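Beta-galactosidase (Bacillus circulans subsp. alkalophilus, PDB 3TTY) hydrolyses terminal beta-galactosyl residues of beta-galactosides, as a glycoside hydrolase with a TIM-barrel catalytic domain. Local coordinates at residues Y154-C160 / Y221-Q225; S226-L230 / E259-W265; E516-L520 / G544-D548; V456-Y462 / F482-S488. All blocks are in the same frame, centred on the assembly; numbering follows the deposited sequence.

The four contacts follow one another in series, in two neighbouring regions of the chain. Contacts 1 and 2 belong to the TIM-barrel region. Their centres lie about 12 Å apart, both use helix 215-243, and they touch where Tyr-154 OH probably bonds to Glu-259 O at 2.6 Å. Contacts 4 and 3, in chain order, belong to the trimerisation-domain region. Their centres lie about 15 Å apart, and Leu-546 and Ile-517 of contact 3 pack on Phe-486 and Phe-487 of contact 4. Contacts 2 and 4 are about 9 Å apart at their nearest atoms. The first pair joins the zinc-binding segment, through helix 215-243, to segment 259-265 after barrel strand 249-253; the second pair reaches a neighbouring subunit.

Contact 1: residues Y154-C160 / Y221-Q225; sequences YCYCDNC and YRRFQ. With ZN (zinc ion), chain G.
Gln-225 and Tyr-221, on helix 215-243, make three side-chain hydrogen bonds to segment 154-160, a loop running into helix 158-172. Gln-225 supplies two of them. Its OE1 accepts from Cys-155 N at 2.7 Å, with the donor above the carbonyl plane. Its NE2 donates to Cys-160 SG at 3.5 Å, the sulfur lying in the amide plane. The chain bends at chi2 (-65°), which brings the amide round to both partners. Tyr-221 OH makes the third bond, to a lone pair of Cys-155 O at 2.6 Å. A lysine in place of Gln-225 would probably leave Cys-155 N without its acceptor and put a positive charge near the metal site. Packing adds to these bonds. Tyr-154 CD1 lies 3.3 Å from Gln-225 CB, and Tyr-154 OH is 3.4 Å from Arg-222 CG. Tyr-154 OH itself bonds to Glu-259 O. The rings of Tyr-156 and Tyr-221 are nearly parallel, at 12°, but slid apart. The zinc ion is bound by Cys-155 SG, Cys-157 SG and Cys-160 SG, with Cys-115 as fourth ligand. Cys-157 also N-caps the helix, its SG accepting from Cys-160 N. The NH-to-sulfur bonds would probably temper the thiolate charge. This is a four-cysteine zinc site, with Cys-157 and Cys-160 in a CxxC pattern.

Contact 2: residues S226-L230 / E259-W265; sequences SDSLL and ELDYFKW
Ser-226 OG accepts two bonds from segment 259-265. Asp-261 N donates at 3.2 Å and nearly straight, at 165°. Trp-265 NE1 donates at 3.3 Å, with the oxygen in the indole plane. The hydroxyl sits anti to the Ser-226 backbone N (chi1 -176°), which places it between these two donors. The indole is held on both faces. Leu-230 CA makes a CH-pi contact over the six-membered ring, and Leu-230 CD1 lies on the same face, 3.6 Å from Trp-265 CD2. Leu-260 CD2 covers the opposite face. Leu-229 CB meets the indole edge at Trp-265 CZ2. The contact joins two helices of the TIM-barrel region. Helix 215-243 precedes barrel strand 249-253, and short helix 262-266 follows it, with Asp-261 as N-cap. Trp-265 also touches Thr-251 of that strand. The extended chain of Lys-264 carries NZ to 2.6 Å from Asp-227 OD1. In this salt bridge NZ approaches OD1 from above the carboxylate plane. Asp-227 OD2 is bonded to Trp-167 NE1.

Contact 3: residues E516-L520 / G544-D548; sequences EIDAL and GILCD
Ile-517 lies against Asp-548 in an antiparallel pairing of strands 512-519 and 546-552, in the trimerisation-domain region. Its CB is 3.5 Å from Asp-548 OD1. Next along the chain, CG1 meets the same oxygen at 3.4 Å. At the tip, CD1 touches Leu-546 CD2 at 4.0 Å. With CG1 anti to the backbone N (chi1 -159°), the branch runs across the carboxylate toward Leu-546. An alanine here would probably open a gap beside Leu-546 CD2 and remove the hydrocarbon cover that CG1 and CD1 give to Asp-548 OD1. The carboxylate's other oxygen, OD2, bonds to Tyr-584 OH. Ala-519 CB packs on Leu-546 CD2 on the same face. On the other face, Leu-520 CD1 meets Cys-547 SG. Asp-518 and Cys-547 form the hydrogen-bonded pair, with two backbone bonds of 2.8 Å, Asp-518 N to Cys-547 O and Cys-547 N to Asp-518 O. Asp-518 OD2 bonds to Tyr-566 OH, and OD1 forms a salt bridge with Arg-323 of the second subunit. Beyond the strand end, Leu-520 N donates to Ile-545 O, and one water donates to both Leu-520 O and Ile-545 O.

Contact 4: residues V456-Y462 / F482-S488; sequences VIAPVMY and FVTTFFS
Val-456 O and Val-483 N meet at 2.8 Å in the parallel pairing of strands 455-458 and 481-485. With helix 468-477 between them, these strands make a beta-alpha-beta unit in the trimerisation-domain region. Val-483 O then accepts from Ala-458 N, also at 2.8 Å. Ile-457 and Val-483 lie side by side on one face, CG2 of Ile-457 being 3.8 Å from CB of Val-483. On the other face, the Phe-482 ring leans on Val-456 CG1 and Ala-458 CB. Helix 468-477 covers this face through Val-472 and Phe-475.

At the C-terminal ends of the strands, hydroxyls of Thr-484, Thr-485 and Ser-488 hold the chain that leaves strand 455-458. Thr-484 OG1 donates to Ala-458 O at 2.9 Å, close to the line of the carbonyl. Thr-485 OG1 stands between its own backbone N and carbonyl carbon (chi1 67°). From there it accepts from Val-460 N at 2.8 Å and donates to Phe-486 O. Ser-488 OG donates to Thr-485 O and takes a weak bond from Met-461 N.

Further out, Tyr-462 and Phe-487 point the same way, their ring planes 29° apart and slid past each other. Tyr-462 CD1 lies over one face of the Phe-487 ring, 3.4 Å from Phe-487 CE2. Tyr-357 of the second subunit meets the Phe-487 ring edge-to-face, and its OH is hydrogen-bonded to Tyr-462 OH.

Contact 1: residues Y154-C160 / Y221-Q225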
loop_
_atom_site.group_PDB
_atom_site.type_symbol
_atom_site.label_atom_id
_atom_site.label_comp_id
_atom_site.label_asym_id
_atom_site.label_seq_id
_atom_site.Cartn_x
_atom_site.Cartn_y
_atom_site.Cartn_z
ATOM N N TYR A 154 2.652 -6.058 19.961
ATOM C CA TYR A 154 3.753 -5.429 20.674
ATOM C C TYR A 154 3.360 -4.042 21.139
ATOM O O TYR A 154 2.465 -3.422 20.567
ATOM C CB TYR A 154 4.984 -5.320 19.786
ATOM C CG TYR A 154 5.572 -6.639 19.419
ATOM C CD1 TYR A 154 5.489 -7.720 20.280
ATOM C CD2 TYR A 154 6.209 -6.817 18.202
ATOM C CE1 TYR A 154 6.030 -8.937 19.941
ATOM C CE2 TYR A 154 6.749 -8.035 17.853
ATOM C CZ TYR A 154 6.653 -9.093 18.728
ATOM O OH TYR A 154 7.197 -10.317 18.385
ATOM N N CYS A 155 4.029 -3.575 22.192
ATOM C CA CYS A 155 3.838 -2.236 22.711
ATOM C C CYS A 155 5.187 -1.517 22.708
ATOM O O CYS A 155 6.230 -2.145 22.902
ATOM C CB CYS A 155 3.281 -2.289 24.126
ATOM S SG CYS A 155 3.002 -0.651 24.864
ATOM N N TYR A 156 5.153 -0.204 22.488
ATOM C CA TYR A 156 6.358 0.610 22.395
ATOM C C TYR A 156 6.267 1.824 23.297
ATOM O O TYR A 156 6.910 2.834 23.029
ATOM C CB TYR A 156 6.584 1.045 20.947
ATOM C CG TYR A 156 6.670 -0.127 19.986
ATOM C CD1 TYR A 156 7.892 -0.751 19.727
ATOM C CD2 TYR A 156 5.529 -0.622 19.350
ATOM C CE1 TYR A 156 7.981 -1.814 18.854
ATOM C CE2 TYR A 156 5.605 -1.691 18.469
ATOM C CZ TYR A 156 6.834 -2.281 18.229
ATOM O OH TYR A 156 6.922 -3.339 17.375
ATOM N N CYS A 157 5.476 1.726 24.368
ATOM C CA CYS A 157 5.274 2.864 25.274
ATOM C C CYS A 157 6.503 3.122 26.165
ATOM O O CYS A 157 7.476 2.369 26.155
ATOM C CB CYS A 157 4.018 2.666 26.148
ATOM S SG CYS A 157 4.247 1.555 27.597
ATOM N N ASP A 158 6.452 4.191 26.938
ATOM C CA ASP A 158 7.526 4.504 27.874
ATOM C C ASP A 158 7.867 3.411 28.887
ATOM O O ASP A 158 9.038 3.173 29.184
ATOM C CB ASP A 158 7.192 5.776 28.624
ATOM C CG ASP A 158 8.167 6.855 28.333
ATOM O OD1 ASP A 158 8.002 7.512 27.275
ATOM O OD2 ASP A 158 9.119 7.009 29.139
ATOM N N ASN A 159 6.844 2.766 29.433
ATOM C CA ASN A 159 7.061 1.706 30.403
ATOM C C ASN A 159 7.743 0.485 29.798
ATOM O O ASN A 159 8.631 -0.114 30.416
ATOM C CB ASN A 159 5.750 1.352 31.117
ATOM C CG ASN A 159 5.299 2.462 32.054
ATOM O OD1 ASN A 159 6.125 3.234 32.548
ATOM N ND2 ASN A 159 4.002 2.565 32.287
ATOM N N CYS A 160 7.338 0.120 28.585
ATOM C CA CYS A 160 7.995 -0.974 27.898
ATOM C C CYS A 160 9.425 -0.576 27.596
ATOM O O CYS A 160 10.333 -1.381 27.734
ATOM C CB CYS A 160 7.252 -1.368 26.620
ATOM S SG CYS A 160 5.775 -2.358 26.944
ATOM N N TYR A 221 14.057 -7.037 21.217
ATOM C CA TYR A 221 12.816 -6.411 21.646
ATOM C C TYR A 221 11.641 -7.394 21.513
ATOM O O TYR A 221 10.749 -7.448 22.374
ATOM C CB TYR A 221 12.561 -5.112 20.880
ATOM C CG TYR A 221 11.559 -4.230 21.581
ATOM C CD1 TYR A 221 11.934 -3.455 22.682
ATOM C CD2 TYR A 221 10.232 -4.178 21.152
ATOM C CE1 TYR A 221 11.010 -2.646 23.334
ATOM C CE2 TYR A 221 9.308 -3.373 21.792
ATOM C CZ TYR A 221 9.701 -2.620 22.883
ATOM O OH TYR A 221 8.778 -1.836 23.515
ATOM N N ARG A 222 11.660 -8.187 20.444
ATOM C CA ARG A 222 10.654 -9.220 20.265
ATOM C C ARG A 222 10.754 -10.283 21.367
ATOM O O ARG A 222 9.731 -10.718 21.903
ATOM C CB ARG A 222 10.733 -9.817 18.852
ATOM C CG ARG A 222 10.169 -8.883 17.785
ATOM C CD ARG A 222 10.787 -9.084 16.406
ATOM N NE ARG A 222 10.163 -8.210 15.405
ATOM C CZ ARG A 222 10.431 -6.909 15.267
ATOM N NH1 ARG A 222 11.321 -6.321 16.062
ATOM N NH2 ARG A 222 9.808 -6.189 14.340
ATOM N N ARG A 223 11.972 -10.678 21.743
ATOM C CA ARG A 223 12.115 -11.573 22.894
ATOM C C ARG A 223 11.457 -10.938 24.119
ATOM O O ARG A 223 10.697 -11.578 24.837
ATOM C CB ARG A 223 13.583 -11.867 23.204
ATOM C CG ARG A 223 14.346 -12.553 22.107
ATOM C CD ARG A 223 15.823 -12.707 22.459
ATOM N NE ARG A 223 16.431 -13.812 21.716
ATOM C CZ ARG A 223 17.581 -13.752 21.053
ATOM N NH1 ARG A 223 18.288 -12.626 21.029
ATOM N NH2 ARG A 223 18.023 -14.830 20.404
ATOM N N PHE A 224 11.765 -9.664 24.335
ATOM C CA PHE A 224 11.331 -8.916 25.508
ATOM C C PHE A 224 9.809 -8.793 25.590
ATOM O O PHE A 224 9.193 -9.072 26.629
ATOM C CB PHE A 224 12.003 -7.532 25.483
ATOM C CG PHE A 224 11.369 -6.525 26.394
ATOM C CD1 PHE A 224 11.372 -6.711 27.767
ATOM C CD2 PHE A 224 10.785 -5.387 25.878
ATOM C CE1 PHE A 224 10.779 -5.780 28.615
ATOM C CE2 PHE A 224 10.185 -4.454 26.711
ATOM C CZ PHE A 224 10.183 -4.651 28.085
ATOM N N GLN A 225 9.200 -8.363 24.488
ATOM C CA GLN A 225 7.744 -8.265 24.395
ATOM C C GLN A 225 7.080 -9.617 24.662
ATOM O O GLN A 225 6.121 -9.717 25.420
ATOM C CB GLN A 225 7.342 -7.720 23.023
ATOM C CG GLN A 225 7.541 -6.203 22.894
ATOM C CD GLN A 225 6.638 -5.439 23.836
ATOM O OE1 GLN A 225 5.420 -5.422 23.660
ATOM N NE2 GLN A 225 7.223 -4.818 24.853
HETATM ZN ZN ZN G . 4.006 -0.879 27.007
#

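Contact 2: residues S226-L230 / E259-W265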
loop_
_atom_site.group_PDB
_atom_site.type_symbol
_atom_site.label_atom_id
_atom_site.label_comp_id
_atom_site.label_asym_id
_atom_site.label_seq_id
_atom_site.Cartn_x
_atom_site.Cartn_y
_atom_site.Cartn_z
ATOM N N SER A 226 7.614 -10.661 24.044
ATOM C CA SER A 226 7.122 -11.999 24.280
ATOM C C SER A 226 7.268 -12.352 25.769
ATOM O O SER A 226 6.294 -12.764 26.394
ATOM C CB SER A 226 7.841 -12.991 23.375
ATOM O OG SER A 226 7.306 -14.292 23.522
ATOM N N ASP A 227 8.458 -12.151 26.345
ATOM C CA ASP A 227 8.667 -12.398 27.773
ATOM C C ASP A 227 7.686 -11.613 28.659
ATOM O O ASP A 227 7.191 -12.154 29.639
ATOM C CB ASP A 227 10.106 -12.068 28.220
ATOM C CG ASP A 227 11.135 -13.052 27.700
ATOM O OD1 ASP A 227 10.768 -13.948 26.912
ATOM O OD2 ASP A 227 12.330 -12.919 28.066
ATOM N N SER A 228 7.431 -10.347 28.315
ATOM C CA SER A 228 6.574 -9.466 29.115
ATOM C C SER A 228 5.124 -9.959 29.160
ATOM O O SER A 228 4.484 -9.963 30.214
ATOM C CB SER A 228 6.582 -8.030 28.568
ATOM O OG SER A 228 7.871 -7.452 28.594
ATOM N N LEU A 229 4.603 -10.342 28.000
ATOM C CA LEU A 229 3.274 -10.926 27.934
ATOM C C LEU A 229 3.241 -12.270 28.674
ATOM O O LEU A 229 2.263 -12.583 29.354
ATOM C CB LEU A 229 2.824 -11.064 26.479
ATOM C CG LEU A 229 2.617 -9.717 25.769
ATOM C CD1 LEU A 229 2.701 -9.857 24.260
ATOM C CD2 LEU A 229 1.292 -9.105 26.175
ATOM N N LEU A 230 4.306 -13.059 28.557
ATOM C CA LEU A 230 4.380 -14.324 29.280
ATOM C C LEU A 230 4.315 -14.084 30.787
ATOM O O LEU A 230 3.646 -14.824 31.517
ATOM C CB LEU A 230 5.640 -15.105 28.910
ATOM C CG LEU A 230 5.767 -16.509 29.536
ATOM C CD1 LEU A 230 4.529 -17.365 29.290
ATOM C CD2 LEU A 230 7.014 -17.234 29.018
ATOM N N GLU A 259 4.563 -13.554 16.406
ATOM C CA GLU A 259 5.050 -12.575 17.380
ATOM C C GLU A 259 5.459 -13.090 18.768
ATOM O O GLU A 259 6.088 -12.369 19.539
ATOM C CB GLU A 259 4.045 -11.422 17.513
ATOM C CG GLU A 259 3.907 -10.611 16.232
ATOM C CD GLU A 259 3.005 -9.418 16.398
ATOM O OE1 GLU A 259 2.000 -9.531 17.141
ATOM O OE2 GLU A 259 3.300 -8.362 15.793
ATOM N N LEU A 260 5.113 -14.326 19.087
ATOM C CA LEU A 260 5.425 -14.885 20.398
ATOM C C LEU A 260 6.190 -16.203 20.278
ATOM O O LEU A 260 5.902 -17.020 19.403
ATOM C CB LEU A 260 4.126 -15.108 21.176
ATOM C CG LEU A 260 3.653 -14.030 22.160
ATOM C CD1 LEU A 260 4.316 -12.679 21.958
ATOM C CD2 LEU A 260 2.129 -13.919 22.169
ATOM N N ASP A 261 7.154 -16.417 21.166
ATOM C CA ASP A 261 7.913 -17.666 21.186
ATOM C C ASP A 261 7.145 -18.723 21.974
ATOM O O ASP A 261 7.340 -18.875 23.173
ATOM C CB ASP A 261 9.283 -17.435 21.825
ATOM C CG ASP A 261 10.168 -18.660 21.777
ATOM O OD1 ASP A 261 9.686 -19.755 21.393
ATOM O OD2 ASP A 261 11.358 -18.521 22.129
ATOM N N TYR A 262 6.270 -19.460 21.299
ATOM C CA TYR A 262 5.359 -20.363 21.997
ATOM C C TYR A 262 6.058 -21.508 22.730
ATOM O O TYR A 262 5.547 -21.996 23.739
ATOM C CB TYR A 262 4.286 -20.899 21.045
ATOM C CG TYR A 262 3.143 -19.929 20.813
ATOM C CD1 TYR A 262 2.762 -19.030 21.798
ATOM C CD2 TYR A 262 2.446 -19.913 19.609
ATOM C CE1 TYR A 262 1.706 -18.142 21.595
ATOM C CE2 TYR A 262 1.394 -19.037 19.407
ATOM C CZ TYR A 262 1.028 -18.156 20.401
ATOM O OH TYR A 262 -0.018 -17.285 20.203
ATOM N N PHE A 263 7.220 -21.927 22.236
ATOM C CA PHE A 263 7.992 -22.965 22.917
ATOM C C PHE A 263 8.298 -22.555 24.337
ATOM O O PHE A 263 8.156 -23.347 25.263
ATOM C CB PHE A 263 9.270 -23.325 22.147
ATOM C CG PHE A 263 9.023 -24.273 21.014
ATOM C CD1 PHE A 263 8.571 -25.556 21.262
ATOM C CD2 PHE A 263 9.188 -23.875 19.704
ATOM C CE1 PHE A 263 8.321 -26.424 20.229
ATOM C CE2 PHE A 263 8.929 -24.744 18.665
ATOM C CZ PHE A 263 8.499 -26.013 18.925
ATOM N N LYS A 264 8.684 -21.299 24.501
ATOM C CA LYS A 264 8.946 -20.738 25.809
ATOM C C LYS A 264 7.635 -20.538 26.585
ATOM O O LYS A 264 7.579 -20.741 27.800
ATOM C CB LYS A 264 9.722 -19.431 25.639
ATOM C CG LYS A 264 9.937 -18.651 26.908
ATOM C CD LYS A 264 11.031 -17.609 26.701
ATOM C CE LYS A 264 11.202 -16.710 27.928
ATOM N NZ LYS A 264 12.406 -15.830 27.772
ATOM N N TRP A 265 6.568 -20.165 25.887
ATOM C CA TRP A 265 5.264 -20.045 26.543
ATOM C C TRP A 265 4.776 -21.382 27.121
ATOM O O TRP A 265 4.294 -21.432 28.252
ATOM C CB TRP A 265 4.217 -19.458 25.590
ATOM C CG TRP A 265 4.241 -17.950 25.512
ATOM C CD1 TRP A 265 5.223 -17.172 24.963
ATOM C CD2 TRP A 265 3.227 -17.045 25.992
ATOM N NE1 TRP A 265 4.896 -15.837 25.096
ATOM C CE2 TRP A 265 3.676 -15.733 25.721
ATOM C CE3 TRP A 265 1.993 -17.219 26.635
ATOM C CZ2 TRP A 265 2.933 -14.601 26.057
ATOM C CZ3 TRP A 265 1.253 -16.084 26.983
ATOM C CH2 TRP A 265 1.728 -14.792 26.690
#

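Contact 3: residues E516-L520 / G544-D548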
loop_
_atom_site.group_PDB
_atom_site.type_symbol
_atom_site.label_atom_id
_atom_site.label_comp_id
_atom_site.label_asym_id
_atom_site.label_seq_id
_atom_site.Cartn_x
_atom_site.Cartn_y
_atom_site.Cartn_z
ATOM N N GLU A 516 29.304 -18.797 -1.145
ATOM C CA GLU A 516 28.453 -17.619 -1.336
ATOM C C GLU A 516 27.039 -18.047 -1.701
ATOM O O GLU A 516 26.816 -19.182 -2.118
ATOM C CB GLU A 516 29.018 -16.678 -2.412
ATOM C CG GLU A 516 29.126 -17.298 -3.805
ATOM C CD GLU A 516 29.759 -16.356 -4.802
ATOM O OE1 GLU A 516 29.816 -16.703 -5.997
ATOM O OE2 GLU A 516 30.215 -15.266 -4.390
ATOM N N ILE A 517 26.083 -17.142 -1.543
ATOM C CA ILE A 517 24.706 -17.490 -1.841
ATOM C C ILE A 517 24.115 -16.540 -2.887
ATOM O O ILE A 517 24.326 -15.324 -2.833
ATOM C CB ILE A 517 23.837 -17.551 -0.555
ATOM C CG1 ILE A 517 22.579 -18.396 -0.798
ATOM C CG2 ILE A 517 23.511 -16.140 -0.047
ATOM C CD1 ILE A 517 21.772 -18.693 0.466
ATOM N N ASP A 518 23.391 -17.111 -3.846
ATOM C CA ASP A 518 22.811 -16.353 -4.946
ATOM C C ASP A 518 21.279 -16.254 -4.857
ATOM O O ASP A 518 20.581 -17.266 -4.791
ATOM C CB ASP A 518 23.210 -16.994 -6.268
ATOM C CG ASP A 518 22.747 -16.190 -7.460
ATOM O OD1 ASP A 518 22.785 -14.944 -7.376
ATOM O OD2 ASP A 518 22.335 -16.808 -8.466
ATOM N N ALA A 519 20.762 -15.028 -4.852
ATOM C CA ALA A 519 19.320 -14.803 -4.847
ATOM C C ALA A 519 18.769 -14.734 -6.276
ATOM O O ALA A 519 19.222 -13.929 -7.087
ATOM C CB ALA A 519 18.986 -13.528 -4.088
ATOM N N LEU A 520 17.799 -15.588 -6.589
ATOM C CA LEU A 520 17.176 -15.558 -7.913
ATOM C C LEU A 520 16.073 -14.501 -7.994
ATOM O O LEU A 520 15.254 -14.363 -7.077
ATOM C CB LEU A 520 16.613 -16.939 -8.282
ATOM C CG LEU A 520 17.634 -18.085 -8.258
ATOM C CD1 LEU A 520 17.034 -19.347 -8.854
ATOM C CD2 LEU A 520 18.929 -17.693 -8.976
ATOM N N GLY A 544 14.777 -23.192 -6.824
ATOM C CA GLY A 544 14.639 -21.752 -6.913
ATOM C C GLY A 544 14.858 -20.957 -5.642
ATOM O O GLY A 544 15.313 -21.477 -4.622
ATOM N N ILE A 545 14.528 -19.672 -5.731
ATOM C CA ILE A 545 14.607 -18.746 -4.612
ATOM C C ILE A 545 16.049 -18.414 -4.246
ATOM O O ILE A 545 16.520 -17.320 -4.548
ATOM C CB ILE A 545 13.811 -19.238 -3.405
ATOM C CG1 ILE A 545 12.405 -19.652 -3.847
ATOM C CG2 ILE A 545 13.729 -18.140 -2.351
ATOM C CD1 ILE A 545 11.447 -19.934 -2.693
ATOM N N LEU A 546 16.753 -19.342 -3.610
ATOM C CA LEU A 546 18.170 -19.118 -3.317
ATOM C C LEU A 546 19.020 -20.303 -3.738
ATOM O O LEU A 546 18.594 -21.442 -3.638
ATOM C CB LEU A 546 18.386 -18.813 -1.828
ATOM C CG LEU A 546 17.944 -17.430 -1.335
ATOM C CD1 LEU A 546 17.414 -17.487 0.098
ATOM C CD2 LEU A 546 19.063 -16.408 -1.460
ATOM N N CYS A 547 20.232 -20.028 -4.200
ATOM C CA CYS A 547 21.166 -21.084 -4.568
ATOM C C CYS A 547 22.466 -20.900 -3.808
ATOM O O CYS A 547 23.186 -19.925 -4.025
ATOM C CB CYS A 547 21.442 -21.077 -6.073
ATOM S SG CYS A 547 20.027 -21.540 -7.126
ATOM N N ASP A 548 22.759 -21.833 -2.909
ATOM C CA ASP A 548 24.049 -21.846 -2.228
ATOM C C ASP A 548 25.124 -22.393 -3.161
ATOM O O ASP A 548 24.932 -23.436 -3.779
ATOM C CB ASP A 548 23.969 -22.726 -0.981
ATOM C CG ASP A 548 24.307 -21.972 0.285
ATOM O OD1 ASP A 548 24.801 -20.824 0.172
ATOM O OD2 ASP A 548 24.093 -22.531 1.386
HETATM O O HOH W 1 15.287 -14.857 -4.326
#

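Contact 4: residues V456-Y462 / F482-S488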
loop_
_atom_site.group_PDB
_atom_site.type_symbol
_atom_site.label_atom_id
_atom_site.label_comp_id
_atom_site.label_asym_id
_atom_site.label_seq_id
_atom_site.Cartn_x
_atom_site.Cartn_y
_atom_site.Cartn_z
ATOM N N VAL A 456 15.957 -36.212 11.208
ATOM C CA VAL A 456 15.682 -34.870 11.730
ATOM C C VAL A 456 15.939 -33.835 10.641
ATOM O O VAL A 456 17.046 -33.743 10.105
ATOM C CB VAL A 456 16.531 -34.544 12.994
ATOM C CG1 VAL A 456 16.374 -33.075 13.395
ATOM C CG2 VAL A 456 16.148 -35.454 14.143
ATOM N N ILE A 457 14.911 -33.063 10.305
ATOM C CA ILE A 457 15.017 -32.096 9.219
ATOM C C ILE A 457 14.902 -30.660 9.739
ATOM O O ILE A 457 13.962 -30.315 10.463
ATOM C CB ILE A 457 13.960 -32.377 8.126
ATOM C CG1 ILE A 457 13.989 -33.857 7.737
ATOM C CG2 ILE A 457 14.188 -31.510 6.898
ATOM C CD1 ILE A 457 12.941 -34.244 6.721
ATOM N N ALA A 458 15.872 -29.830 9.372
ATOM C CA ALA A 458 15.918 -28.440 9.834
ATOM C C ALA A 458 16.046 -27.484 8.654
ATOM O O ALA A 458 17.151 -27.091 8.279
ATOM C CB ALA A 458 17.077 -28.239 10.807
ATOM N N PRO A 459 14.907 -27.119 8.052
ATOM C CA PRO A 459 14.901 -26.185 6.925
ATOM C C PRO A 459 15.368 -24.799 7.371
ATOM O O PRO A 459 14.833 -24.252 8.329
ATOM C CB PRO A 459 13.422 -26.149 6.516
ATOM C CG PRO A 459 12.838 -27.430 7.057
ATOM C CD PRO A 459 13.562 -27.642 8.348
ATOM N N VAL A 460 16.375 -24.265 6.689
ATOM C CA VAL A 460 16.879 -22.916 6.931
ATOM C C VAL A 460 17.135 -22.640 8.408
ATOM O O VAL A 460 16.540 -21.730 8.988
ATOM C CB VAL A 460 15.910 -21.859 6.380
ATOM C CG1 VAL A 460 16.620 -20.543 6.187
ATOM C CG2 VAL A 460 15.318 -22.324 5.059
ATOM N N MET A 461 18.008 -23.445 9.015
ATOM C CA MET A 461 18.428 -23.235 10.391
ATOM C C MET A 461 19.504 -22.160 10.359
ATOM O O MET A 461 20.690 -22.414 10.612
ATOM C CB MET A 461 18.943 -24.539 11.016
ATOM C CG MET A 461 19.044 -24.522 12.550
ATOM S SD MET A 461 17.544 -23.922 13.372
ATOM C CE MET A 461 16.353 -25.162 12.837
ATOM N N TYR A 462 19.056 -20.963 10.000
ATOM C CA TYR A 462 19.862 -19.762 9.919
ATOM C C TYR A 462 20.539 -19.446 11.247
ATOM O O TYR A 462 21.756 -19.259 11.300
ATOM C CB TYR A 462 18.955 -18.613 9.476
ATOM C CG TYR A 462 19.533 -17.219 9.570
ATOM C CD1 TYR A 462 20.448 -16.747 8.624
ATOM C CD2 TYR A 462 19.121 -16.348 10.574
ATOM C CE1 TYR A 462 20.954 -15.451 8.705
ATOM C CE2 TYR A 462 19.612 -15.065 10.656
ATOM C CZ TYR A 462 20.528 -14.617 9.728
ATOM O OH TYR A 462 21.000 -13.322 9.829
ATOM N N PHE A 482 20.382 -36.275 9.504
ATOM C CA PHE A 482 20.053 -34.881 9.722
ATOM C C PHE A 482 20.013 -34.199 8.374
ATOM O O PHE A 482 20.859 -34.465 7.519
ATOM C CB PHE A 482 21.096 -34.230 10.633
ATOM C CG PHE A 482 20.843 -32.772 10.913
ATOM C CD1 PHE A 482 19.855 -32.384 11.791
ATOM C CD2 PHE A 482 21.609 -31.794 10.297
ATOM C CE1 PHE A 482 19.629 -31.036 12.044
ATOM C CE2 PHE A 482 21.396 -30.458 10.548
ATOM C CZ PHE A 482 20.404 -30.072 11.418
ATOM N N VAL A 483 19.023 -33.334 8.175
ATOM C CA VAL A 483 18.914 -32.592 6.922
ATOM C C VAL A 483 18.887 -31.088 7.172
ATOM O O VAL A 483 18.134 -30.610 8.013
ATOM C CB VAL A 483 17.633 -32.981 6.151
ATOM C CG1 VAL A 483 17.551 -32.209 4.821
ATOM C CG2 VAL A 483 17.587 -34.486 5.924
ATOM N N THR A 484 19.705 -30.328 6.454
ATOM C CA THR A 484 19.573 -28.874 6.532
ATOM C C THR A 484 19.801 -28.239 5.161
ATOM O O THR A 484 19.997 -28.958 4.178
ATOM C CB THR A 484 20.402 -28.234 7.697
ATOM O OG1 THR A 484 20.011 -26.866 7.875
ATOM C CG2 THR A 484 21.889 -28.319 7.448
ATOM N N THR A 485 19.732 -26.914 5.070
ATOM C CA THR A 485 19.628 -26.296 3.756
ATOM C C THR A 485 20.532 -25.096 3.584
ATOM O O THR A 485 21.234 -24.697 4.506
ATOM C CB THR A 485 18.187 -25.791 3.485
ATOM O OG1 THR A 485 17.890 -24.704 4.370
ATOM C CG2 THR A 485 17.153 -26.904 3.679
ATOM N N PHE A 486 20.477 -24.510 2.393
ATOM C CA PHE A 486 21.084 -23.220 2.140
ATOM C C PHE A 486 20.696 -22.252 3.258
ATOM O O PHE A 486 19.605 -22.345 3.829
ATOM C CB PHE A 486 20.581 -22.667 0.814
ATOM C CG PHE A 486 19.087 -22.472 0.780
ATOM C CD1 PHE A 486 18.247 -23.489 0.344
ATOM C CD2 PHE A 486 18.518 -21.281 1.213
ATOM C CE1 PHE A 486 16.872 -23.314 0.335
ATOM C CE2 PHE A 486 17.147 -21.101 1.199
ATOM C CZ PHE A 486 16.321 -22.120 0.762
ATOM N N PHE A 487 21.605 -21.330 3.558
ATOM C CA PHE A 487 21.387 -20.264 4.540
ATOM C C PHE A 487 21.155 -20.772 5.965
ATOM O O PHE A 487 20.403 -20.170 6.736
ATOM C CB PHE A 487 20.267 -19.314 4.097
ATOM C CG PHE A 487 20.521 -17.877 4.473
ATOM C CD1 PHE A 487 21.751 -17.281 4.194
ATOM C CD2 PHE A 487 19.545 -17.122 5.119
ATOM C CE1 PHE A 487 22.003 -15.958 4.546
ATOM C CE2 PHE A 487 19.788 -15.804 5.467
ATOM C CZ PHE A 487 21.028 -15.220 5.176
ATOM N N SER A 488 21.821 -21.866 6.316
ATOM C CA SER A 488 21.735 -22.404 7.671
ATOM C C SER A 488 23.093 -22.292 8.346
ATOM O O SER A 488 24.129 -22.275 7.676
ATOM C CB SER A 488 21.292 -23.869 7.645
ATOM O OG SER A 488 20.058 -23.994 6.974
#